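Local atomic coordinates of triphenylmethane reductase (Citrobacter sp., PDB entry 2JL1), a protein that binds NADP(H) through a Rossmann-type domain and probably uses it to reduce triphenylmethane dyes, making it of interest for bioremediation. Residues L15-Q18 against H19-K23; S273-P276 against L277-V281; Q202-F206 against D207-Q211; D253-K257 against G258-K262. All blocks are in the same frame, centred on the assembly; numbering follows the deposited sequence.

Contact 1: L15-Q18 against H19-K23; sequences LVIQ and HLLKK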
loop_
_atom_site.group_PDB
_atom_site.type_symbol
_atom_site.label_atom_id
_atom_site.label_comp_id
_atom_site.label_asym_id
_atom_site.label_seq_id
_atom_site.Cartn_x
_atom_site.Cartn_y
_atom_site.Cartn_z
ATOM N N LEU A 15 -18.747 -7.214 18.404
ATOM C CA LEU A 15 -18.430 -6.477 19.639
ATOM C C LEU A 15 -18.447 -4.950 19.441
ATOM O O LEU A 15 -18.826 -4.214 20.352
ATOM C CB LEU A 15 -17.096 -6.939 20.239
ATOM C CG LEU A 15 -16.968 -8.326 20.876
ATOM C CD1 LEU A 15 -15.469 -8.700 21.058
ATOM C CD2 LEU A 15 -17.708 -8.400 22.207
ATOM N N VAL A 16 -18.044 -4.473 18.267
ATOM C CA VAL A 16 -18.096 -3.035 17.958
ATOM C C VAL A 16 -19.565 -2.578 17.974
ATOM O O VAL A 16 -19.897 -1.565 18.580
ATOM C CB VAL A 16 -17.418 -2.673 16.587
ATOM C CG1 VAL A 16 -17.810 -1.256 16.127
ATOM C CG2 VAL A 16 -15.899 -2.723 16.700
ATOM N N ILE A 17 -20.424 -3.344 17.312
ATOM C CA ILE A 17 -21.857 -3.064 17.296
ATOM C C ILE A 17 -22.464 -3.089 18.701
ATOM O O ILE A 17 -23.252 -2.205 19.053
ATOM C CB ILE A 17 -22.571 -3.966 16.276
ATOM C CG1 ILE A 17 -22.157 -3.491 14.873
ATOM C CG2 ILE A 17 -24.124 -3.966 16.487
ATOM C CD1 ILE A 17 -22.638 -4.315 13.739
ATOM N N GLN A 18 -22.068 -4.070 19.517
ATOM C CA GLN A 18 -22.570 -4.131 20.894
ATOM C C GLN A 18 -22.140 -2.936 21.732
ATOM O O GLN A 18 -22.932 -2.410 22.523
ATOM C CB GLN A 18 -22.230 -5.476 21.548
ATOM C CG GLN A 18 -23.039 -6.633 20.931
ATOM C CD GLN A 18 -24.564 -6.362 20.884
ATOM O OE1 GLN A 18 -25.169 -6.008 21.896
ATOM N NE2 GLN A 18 -25.178 -6.539 19.704
ATOM N N HIS A 19 -20.899 -2.474 21.533
ATOM C CA HIS A 19 -20.439 -1.226 22.153
ATOM C C HIS A 19 -21.098 0.043 21.583
ATOM O O HIS A 19 -21.406 0.970 22.340
ATOM C CB HIS A 19 -18.912 -1.123 22.069
ATOM C CG HIS A 19 -18.201 -2.076 22.981
ATOM N ND1 HIS A 19 -18.177 -1.916 24.351
ATOM C CD2 HIS A 19 -17.501 -3.206 22.722
ATOM C CE1 HIS A 19 -17.494 -2.908 24.896
ATOM N NE2 HIS A 19 -17.065 -3.698 23.927
ATOM N N LEU A 20 -21.310 0.093 20.264
ATOM C CA LEU A 20 -22.022 1.221 19.639
ATOM C C LEU A 20 -23.459 1.334 20.146
ATOM O O LEU A 20 -23.981 2.444 20.313
ATOM C CB LEU A 20 -22.023 1.115 18.101
ATOM C CG LEU A 20 -20.696 1.416 17.383
ATOM C CD1 LEU A 20 -20.769 1.132 15.880
ATOM C CD2 LEU A 20 -20.291 2.852 17.652
ATOM N N LEU A 21 -24.085 0.187 20.394
ATOM C CA LEU A 21 -25.472 0.140 20.898
ATOM C C LEU A 21 -25.612 0.743 22.300
ATOM O O LEU A 21 -26.707 1.105 22.711
ATOM C CB LEU A 21 -26.044 -1.291 20.835
ATOM C CG LEU A 21 -26.439 -1.835 19.446
ATOM C CD1 LEU A 21 -26.708 -3.367 19.448
ATOM C CD2 LEU A 21 -27.636 -1.097 18.870
ATOM N N LYS A 22 -24.507 0.857 23.029
ATOM C CA LYS A 22 -24.530 1.548 24.320
ATOM C C LYS A 22 -24.259 3.046 24.162
ATOM O O LYS A 22 -24.309 3.789 25.141
ATOM C CB LYS A 22 -23.519 0.938 25.287
ATOM C CG LYS A 22 -23.808 -0.492 25.676
ATOM C CD LYS A 22 -22.791 -0.932 26.713
ATOM C CE LYS A 22 -22.772 -2.440 26.917
ATOM N NZ LYS A 22 -21.343 -2.876 27.044
ATOM N N LYS A 23 -23.989 3.500 22.935
ATOM C CA LYS A 23 -23.635 4.910 22.716
ATOM C C LYS A 23 -24.576 5.681 21.788
ATOM O O LYS A 23 -24.785 6.871 21.970
ATOM C CB LYS A 23 -22.189 5.032 22.201
ATOM C CG LYS A 23 -21.116 4.604 23.187
ATOM C CD LYS A 23 -19.749 4.454 22.483
ATOM C CE LYS A 23 -18.657 3.900 23.424
ATOM N NZ LYS A 23 -18.256 4.875 24.489
#
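CD1 of Leu-21 approaches the flat carboxamide of Gln-18 obliquely, from one side of its plane and beyond its outer end, nearer the nitrogen: NE2 of Gln-18 lies 3.5 Å from CD1 of Leu-21. The other flat group, the imidazole of His-19, lies obliquely beside Leu-15 O, though their closeness is doubtful. CD1 of Leu-21 also meets CG2 of Ile-17 at 4.0 Å, so one methyl serves two residues of the previous turn. A first torsion of -74° places CG of Leu-21 beside its own backbone N, turning the branch back along the helix. One step earlier, Val-16 and Leu-20 run side by side in the same direction, CG1 of Val-16 being 3.8 Å from CD1 of Leu-20. Helical hydrogen bonds set this spacing, from Leu-20 N to Val-16 O (2.8 Å, 159° at the hydrogen) and from Leu-21 N to Ile-17 O (2.9 Å). Gln-18 NE2 donates a hydrogen bond to OE1 of Gln-45. Helix 11-20 is the crossover of a beta-alpha-beta unit, with Val-16, Ile-17 and Leu-20 packed on strands 3-5 and 29-33, while Leu-15, Val-16 and His-19 touch helix 175-186.

Contact 2: S273-P276 against L277-V281; sequences SLTP and LKETV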
loop_
_atom_site.group_PDB
_atom_site.type_symbol
_atom_site.label_atom_id
_atom_site.label_comp_id
_atom_site.label_asym_id
_atom_site.label_seq_id
_atom_site.Cartn_x
_atom_site.Cartn_y
_atom_site.Cartn_z
ATOM N N SER A 273 -8.625 2.316 31.913
ATOM C CA SER A 273 -7.908 1.131 32.414
ATOM C C SER A 273 -8.117 -0.096 31.544
ATOM O O SER A 273 -9.231 -0.335 31.075
ATOM C CB SER A 273 -8.353 0.776 33.836
ATOM O OG SER A 273 -7.950 1.760 34.762
ATOM N N LEU A 274 -7.041 -0.861 31.349
ATOM C CA LEU A 274 -7.064 -2.086 30.569
ATOM C C LEU A 274 -7.361 -3.275 31.473
ATOM O O LEU A 274 -7.066 -3.250 32.659
ATOM C CB LEU A 274 -5.709 -2.323 29.885
ATOM C CG LEU A 274 -5.143 -1.192 28.994
ATOM C CD1 LEU A 274 -3.762 -1.550 28.444
ATOM C CD2 LEU A 274 -6.132 -0.815 27.871
ATOM N N THR A 275 -7.934 -4.317 30.884
ATOM C CA THR A 275 -8.324 -5.522 31.602
ATOM C C THR A 275 -7.074 -6.322 31.915
ATOM O O THR A 275 -6.330 -6.669 31.007
ATOM C CB THR A 275 -9.260 -6.355 30.731
ATOM O OG1 THR A 275 -10.382 -5.537 30.374
ATOM C CG2 THR A 275 -9.740 -7.610 31.460
ATOM N N PRO A 276 -6.845 -6.617 33.203
ATOM C CA PRO A 276 -5.711 -7.431 33.621
ATOM C C PRO A 276 -5.763 -8.804 32.952
ATOM O O PRO A 276 -6.844 -9.384 32.808
ATOM C CB PRO A 276 -5.942 -7.583 35.125
ATOM C CG PRO A 276 -6.754 -6.408 35.507
ATOM C CD PRO A 276 -7.671 -6.207 34.356
ATOM N N LEU A 277 -4.608 -9.332 32.584
ATOM C CA LEU A 277 -4.522 -10.666 31.964
ATOM C C LEU A 277 -5.227 -11.730 32.809
ATOM O O LEU A 277 -5.916 -12.606 32.276
ATOM C CB LEU A 277 -3.056 -11.045 31.735
ATOM C CG LEU A 277 -2.739 -12.318 30.943
ATOM C CD1 LEU A 277 -3.299 -12.251 29.484
ATOM C CD2 LEU A 277 -1.226 -12.459 30.942
ATOM N N LYS A 278 -5.066 -11.641 34.130
ATOM C CA LYS A 278 -5.679 -12.625 35.041
ATOM C C LYS A 278 -7.205 -12.665 34.914
ATOM O O LYS A 278 -7.796 -13.747 34.962
ATOM C CB LYS A 278 -5.269 -12.385 36.506
ATOM C CG LYS A 278 -5.621 -13.581 37.395
ATOM C CD LYS A 278 -5.372 -13.352 38.882
ATOM C CE LYS A 278 -3.904 -13.146 39.181
ATOM N NZ LYS A 278 -3.058 -14.327 38.807
ATOM N N GLU A 279 -7.835 -11.499 34.765
ATOM C CA GLU A 279 -9.294 -11.404 34.540
ATOM C C GLU A 279 -9.713 -12.068 33.231
ATOM O O GLU A 279 -10.753 -12.722 33.155
ATOM C CB GLU A 279 -9.769 -9.941 34.596
ATOM C CG GLU A 279 -11.262 -9.699 34.276
ATOM C CD GLU A 279 -12.274 -10.356 35.250
ATOM O OE1 GLU A 279 -11.882 -10.985 36.276
ATOM O OE2 GLU A 279 -13.498 -10.218 34.983
ATOM N N THR A 280 -8.885 -11.915 32.197
ATOM C CA THR A 280 -9.157 -12.563 30.915
ATOM C C THR A 280 -9.005 -14.075 31.047
ATOM O O THR A 280 -9.800 -14.826 30.486
ATOM C CB THR A 280 -8.268 -11.957 29.774
ATOM O OG1 THR A 280 -8.504 -10.538 29.710
ATOM C CG2 THR A 280 -8.611 -12.571 28.429
ATOM N N VAL A 281 -7.993 -14.526 31.788
ATOM C CA VAL A 281 -7.815 -15.969 32.024
ATOM C C VAL A 281 -9.040 -16.533 32.778
ATOM O O VAL A 281 -9.576 -17.590 32.416
ATOM C CB VAL A 281 -6.474 -16.300 32.763
ATOM C CG1 VAL A 281 -6.429 -17.756 33.214
ATOM C CG2 VAL A 281 -5.253 -15.982 31.865
HETATM O O HOH W 1 -6.579 -8.944 29.406
#
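The carbonyl oxygen of Pro-276 accepts two weak hydrogen bonds from backbone N-H groups of the following turn. Glu-279 N is 3.0 Å from Pro-276 O but badly bent, with 120° at the hydrogen, whereas Thr-280 N approaches Pro-276 O more nearly straight at 156° but from 3.3 Å. The oxygen is thus shared between a short, angled donor and a longer, better aligned one. Beside this pair a water bridges the two segments: it donates to Thr-275 O at 2.8 Å and is hydrogen-bonded to Thr-280 OG1 at 2.5 Å. The side chain of Thr-275 adds a van der Waals contact through its methyl. With chi1 at -57° this methyl, CG2, lies anti to the backbone N and beside the carbonyl carbon, which carries it toward the helix, where it sits 3.6 Å from Thr-280 OG1 and 3.8 Å from Glu-279 CG. The Thr-275 and Thr-280 side chains meet at about a right angle. Glu-279 bends at chi2, and its carboxylate leads off to Gln-283, one turn further on, while Thr-275 N is bonded to Glu-177. Lys-278 forms a salt bridge with Glu-215 of helix 206-217. The arrangement is a helix start with proline at the N-cap: proline has no side-chain acceptor, so no capping box can form. Thr-275 and Thr-280 occupy the positions a hydrophobic staple would use, but here a methyl meets a hydroxyl, and a water joins that hydroxyl to the incoming loop.

Contact 3: Q202-F206 against D207-Q211; sequences QPWTF and DELAQ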
loop_
_atom_site.group_PDB
_atom_site.type_symbol
_atom_site.label_atom_id
_atom_site.label_comp_id
_atom_site.label_asym_id
_atom_site.label_seq_id
_atom_site.Cartn_x
_atom_site.Cartn_y
_atom_site.Cartn_z
ATOM N N GLN A 202 1.076 -3.021 29.511
ATOM C CA GLN A 202 1.416 -4.010 30.535
ATOM C C GLN A 202 1.594 -5.383 29.866
ATOM O O GLN A 202 0.780 -6.297 30.052
ATOM C CB GLN A 202 0.349 -4.077 31.630
ATOM C CG GLN A 202 0.169 -2.778 32.402
ATOM C CD GLN A 202 -0.891 -2.916 33.464
ATOM O OE1 GLN A 202 -2.101 -2.796 33.183
ATOM N NE2 GLN A 202 -0.455 -3.214 34.686
ATOM N N PRO A 203 2.677 -5.541 29.105
ATOM C CA PRO A 203 2.895 -6.774 28.338
ATOM C C PRO A 203 3.227 -7.963 29.255
ATOM O O PRO A 203 3.531 -7.770 30.442
ATOM C CB PRO A 203 4.081 -6.422 27.424
ATOM C CG PRO A 203 4.821 -5.294 28.157
ATOM C CD PRO A 203 3.778 -4.556 28.951
ATOM N N TRP A 204 3.178 -9.161 28.685
ATOM C CA TRP A 204 3.314 -10.411 29.439
ATOM C C TRP A 204 4.166 -11.390 28.638
ATOM O O TRP A 204 4.509 -11.138 27.477
ATOM C CB TRP A 204 1.920 -10.999 29.718
ATOM C CG TRP A 204 1.005 -11.149 28.478
ATOM C CD1 TRP A 204 0.192 -10.196 27.954
ATOM C CD2 TRP A 204 0.788 -12.337 27.684
ATOM N NE1 TRP A 204 -0.493 -10.687 26.874
ATOM C CE2 TRP A 204 -0.161 -12.002 26.688
ATOM C CE3 TRP A 204 1.298 -13.644 27.724
ATOM C CZ2 TRP A 204 -0.603 -12.924 25.720
ATOM C CZ3 TRP A 204 0.870 -14.563 26.767
ATOM C CH2 TRP A 204 -0.073 -14.202 25.773
ATOM N N THR A 205 4.543 -12.492 29.268
ATOM C CA THR A 205 5.290 -13.518 28.591
ATOM C C THR A 205 4.497 -14.798 28.815
ATOM O O THR A 205 3.576 -14.838 29.673
ATOM C CB THR A 205 6.715 -13.662 29.179
ATOM O OG1 THR A 205 6.618 -13.949 30.581
ATOM C CG2 THR A 205 7.533 -12.345 28.977
ATOM N N PHE A 206 4.859 -15.851 28.101
ATOM C CA PHE A 206 4.166 -17.127 28.308
ATOM C C PHE A 206 4.479 -17.793 29.652
ATOM O O PHE A 206 3.617 -18.456 30.225
ATOM C CB PHE A 206 4.363 -18.056 27.116
ATOM C CG PHE A 206 3.519 -17.674 25.946
ATOM C CD1 PHE A 206 4.006 -16.806 24.973
ATOM C CD2 PHE A 206 2.198 -18.127 25.846
ATOM C CE1 PHE A 206 3.215 -16.427 23.892
ATOM C CE2 PHE A 206 1.375 -17.725 24.754
ATOM C CZ PHE A 206 1.892 -16.869 23.788
ATOM N N ASP A 207 5.693 -17.590 30.167
ATOM C CA ASP A 207 5.992 -17.929 31.563
ATOM C C ASP A 207 4.967 -17.342 32.527
ATOM O O ASP A 207 4.460 -18.057 33.391
ATOM C CB ASP A 207 7.400 -17.473 31.963
ATOM C CG ASP A 207 8.465 -18.460 31.560
ATOM O OD1 ASP A 207 8.151 -19.483 30.912
ATOM O OD2 ASP A 207 9.630 -18.238 31.929
ATOM N N GLU A 208 4.675 -16.052 32.372
ATOM C CA GLU A 208 3.686 -15.329 33.170
ATOM C C GLU A 208 2.273 -15.887 32.983
ATOM O O GLU A 208 1.529 -16.028 33.946
ATOM C CB GLU A 208 3.651 -13.840 32.805
ATOM C CG GLU A 208 2.765 -13.051 33.760
ATOM C CD GLU A 208 2.764 -11.554 33.532
ATOM O OE1 GLU A 208 3.522 -11.051 32.668
ATOM O OE2 GLU A 208 2.006 -10.881 34.267
ATOM N N LEU A 209 1.905 -16.183 31.733
ATOM C CA LEU A 209 0.623 -16.808 31.470
ATOM C C LEU A 209 0.477 -18.149 32.189
ATOM O O LEU A 209 -0.606 -18.465 32.695
ATOM C CB LEU A 209 0.403 -17.012 29.952
ATOM C CG LEU A 209 -0.960 -17.608 29.541
ATOM C CD1 LEU A 209 -2.122 -16.781 30.119
ATOM C CD2 LEU A 209 -1.064 -17.683 28.017
ATOM N N ALA A 210 1.529 -18.963 32.180
ATOM C CA ALA A 210 1.468 -20.275 32.860
ATOM C C ALA A 210 1.305 -20.097 34.375
ATOM O O ALA A 210 0.596 -20.887 35.045
ATOM C CB ALA A 210 2.702 -21.119 32.533
ATOM N N GLN A 211 1.934 -19.055 34.912
ATOM C CA GLN A 211 1.891 -18.778 36.360
ATOM C C GLN A 211 0.511 -18.292 36.720
ATOM O O GLN A 211 -0.051 -18.742 37.705
ATOM C CB GLN A 211 2.980 -17.761 36.802
ATOM C CG GLN A 211 2.821 -17.219 38.254
ATOM C CD GLN A 211 3.112 -18.248 39.350
ATOM O OE1 GLN A 211 3.902 -19.181 39.160
ATOM N NE2 GLN A 211 2.466 -18.078 40.514
HETATM O O HOH W 2 4.492 -8.691 32.839
#
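CD2 of Leu-209 marks the tightly packed side, lying 3.9 Å from CZ3 of Trp-204 and equally 3.9 Å from CD2 of Phe-206. The leucine runs alongside both aromatic side chains, pointing the same way, and meets each ring obliquely. The rings also meet each other: CZ3 of Trp-204 stands 3.7 Å above the centre of one face of Phe-206, while CD2 of Phe-206 lies in plane at the indole edge. Tyr-252 adds an edge-to-face contact with Phe-206, and Ser-172 holds the indole nitrogen of Trp-204.

The polar side is looser. Chi1 of 58° sets OG1 of Thr-205 between its backbone N and carbonyl carbon, from where it accepts a weak but fairly straight hydrogen bond from Glu-208 N (3.4 Å, 161°). The extended side chain of Glu-208 runs back past the backbone of Trp-204, and a water donates both to its OE1 (2.6 Å) and to Pro-203 O (2.7 Å), joining carboxylate and loop without a direct bond.

Thr-205 is therefore the N-cap, its carbonyl taking Leu-209 N at 3.0 Å, and Trp-204 with Leu-209 forms a hydrophobic staple across the cap. The apolar clasp complements a weak side-chain cap. Asp-207 OD1 is hydrogen-bonded to His-223 ND1, and the carboxylates of Asp-207 and Glu-208 in the first turn would probably interact favourably with the positive end of the helix dipole.

Contact 4: D253-K257 against G258-K262; sequences DAISK and GEASK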
loop_
_atom_site.group_PDB
_atom_site.type_symbol
_atom_site.label_atom_id
_atom_site.label_comp_id
_atom_site.label_asym_id
_atom_site.label_seq_id
_atom_site.Cartn_x
_atom_site.Cartn_y
_atom_site.Cartn_z
ATOM N N ASP A 253 6.875 -17.684 16.679
ATOM C CA ASP A 253 8.256 -17.411 16.256
ATOM C C ASP A 253 8.479 -15.896 16.126
ATOM O O ASP A 253 9.515 -15.382 16.537
ATOM C CB ASP A 253 8.572 -18.156 14.935
ATOM C CG ASP A 253 10.008 -17.955 14.483
ATOM O OD1 ASP A 253 10.224 -17.216 13.509
ATOM O OD2 ASP A 253 10.922 -18.509 15.111
ATOM N N ALA A 254 7.500 -15.181 15.585
ATOM C CA ALA A 254 7.611 -13.730 15.441
ATOM C C ALA A 254 7.698 -13.123 16.846
ATOM O O ALA A 254 8.519 -12.256 17.104
ATOM C CB ALA A 254 6.385 -13.162 14.654
ATOM N N ILE A 255 6.856 -13.623 17.748
ATOM C CA ILE A 255 6.878 -13.190 19.144
ATOM C C ILE A 255 8.265 -13.427 19.767
ATOM O O ILE A 255 8.810 -12.503 20.395
ATOM C CB ILE A 255 5.717 -13.820 19.979
ATOM C CG1 ILE A 255 4.365 -13.218 19.565
ATOM C CG2 ILE A 255 5.939 -13.606 21.515
ATOM C CD1 ILE A 255 3.173 -14.039 20.114
ATOM N N SER A 256 8.865 -14.619 19.548
ATOM C CA SER A 256 10.210 -14.887 20.071
ATOM C C SER A 256 11.246 -13.895 19.537
ATOM O O SER A 256 12.316 -13.785 20.113
ATOM C CB SER A 256 10.691 -16.289 19.734
ATOM O OG SER A 256 11.083 -16.374 18.379
ATOM N N LYS A 257 10.923 -13.202 18.436
ATOM C CA LYS A 257 11.837 -12.231 17.800
ATOM C C LYS A 257 11.431 -10.769 18.050
ATOM O O LYS A 257 11.942 -9.848 17.378
ATOM C CB LYS A 257 11.916 -12.506 16.281
ATOM C CG LYS A 257 12.691 -13.796 15.965
ATOM C CD LYS A 257 12.439 -14.317 14.553
ATOM C CE LYS A 257 13.233 -15.595 14.289
ATOM N NZ LYS A 257 12.772 -16.173 12.977
ATOM N N GLY A 258 10.527 -10.548 19.009
ATOM C CA GLY A 258 10.174 -9.202 19.425
ATOM C C GLY A 258 9.019 -8.536 18.679
ATOM O O GLY A 258 8.789 -7.340 18.850
ATOM N N GLU A 259 8.294 -9.316 17.876
ATOM C CA GLU A 259 7.184 -8.807 17.059
ATOM C C GLU A 259 6.129 -8.050 17.872
ATOM O O GLU A 259 5.564 -7.074 17.390
ATOM C CB GLU A 259 6.526 -9.978 16.293
ATOM C CG GLU A 259 5.192 -9.663 15.574
ATOM C CD GLU A 259 5.387 -8.857 14.310
ATOM O OE1 GLU A 259 6.540 -8.722 13.822
ATOM O OE2 GLU A 259 4.375 -8.330 13.826
ATOM N N ALA A 260 5.839 -8.511 19.083
ATOM C CA ALA A 260 4.755 -7.907 19.856
ATOM C C ALA A 260 5.276 -7.210 21.123
ATOM O O ALA A 260 4.558 -7.025 22.093
ATOM C CB ALA A 260 3.685 -8.971 20.165
ATOM N N SER A 261 6.515 -6.749 21.063
ATOM C CA SER A 261 7.240 -6.308 22.250
ATOM C C SER A 261 7.212 -4.790 22.443
ATOM O O SER A 261 7.690 -4.294 23.457
ATOM C CB SER A 261 8.696 -6.752 22.146
ATOM O OG SER A 261 9.356 -6.097 21.074
ATOM N N LYS A 262 6.705 -4.046 21.470
ATOM C CA LYS A 262 6.616 -2.579 21.607
ATOM C C LYS A 262 5.297 -2.095 22.214
ATOM O O LYS A 262 4.269 -2.677 21.965
ATOM C CB LYS A 262 6.830 -1.896 20.261
ATOM C CG LYS A 262 8.265 -1.910 19.800
ATOM C CD LYS A 262 8.384 -1.676 18.315
ATOM C CE LYS A 262 8.203 -0.225 17.913
ATOM N NZ LYS A 262 8.486 -0.085 16.446
HETATM O O HOH W 3 7.439 -10.206 20.830
#
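Chi1 of 170° sets CG of Glu-259 anti to its backbone N and lays it alongside Ala-254, with Glu-259 CG 3.8 Å from Ala-254 CB, and a bend at chi2 turns the carboxylate away. The backbone itself brings CB of Glu-259 to 3.6 Å from CB of Ala-254. That reversal comes from Gly-258, whose positive phi (90°) is the backbone shape of the C-prime residue in a Schellman motif, defined here by hydrogen bonds from Glu-259 N to Ala-254 O (3.0 Å) and from Gly-258 N to Ile-255 O (2.9 Å). Ala-254 O also accepts from Lys-257 N, the two donors arriving from opposite faces of its plane. At Ile-255 O, Gly-258 N comes from above the carbonyl plane, 59° out of it. A water also donates to Ile-255 O at 2.7 Å and accepts from Ala-260 N at 2.9 Å, tying the helix end to the type I turn of 258-261. The Glu-259 carboxylate is bonded to Tyr-107, Ser-113 and the backbone N of Ile-114. The segments thus end helix 242-256 and open the loop to helix 266-271, pinned against the chain that leaves strand 101-107, where Ile-115 touches both Ala-254 and Glu-259.

From the N terminus the contacts follow in the order 1, 3, 4, 2; all are local, in series, and none nests in or crosses another. Contact 1 lies in the first crossover of the Rossmann sheet, its centre about 31 Å from that of contact 4, on the opposite side of the chain's centre. Contact 3 starts helix 206-217 after the edge strand 194-198, contact 4 ends helix 242-256, and contact 2 starts the C-terminal helix 277-285. Contacts 2 and 3 touch directly: Leu-277 CD2 lies 3.6 Å from Trp-204 CG, and Val-281 CG2 lies 3.7 Å from Leu-209 CD1, which packs the two helix starts together.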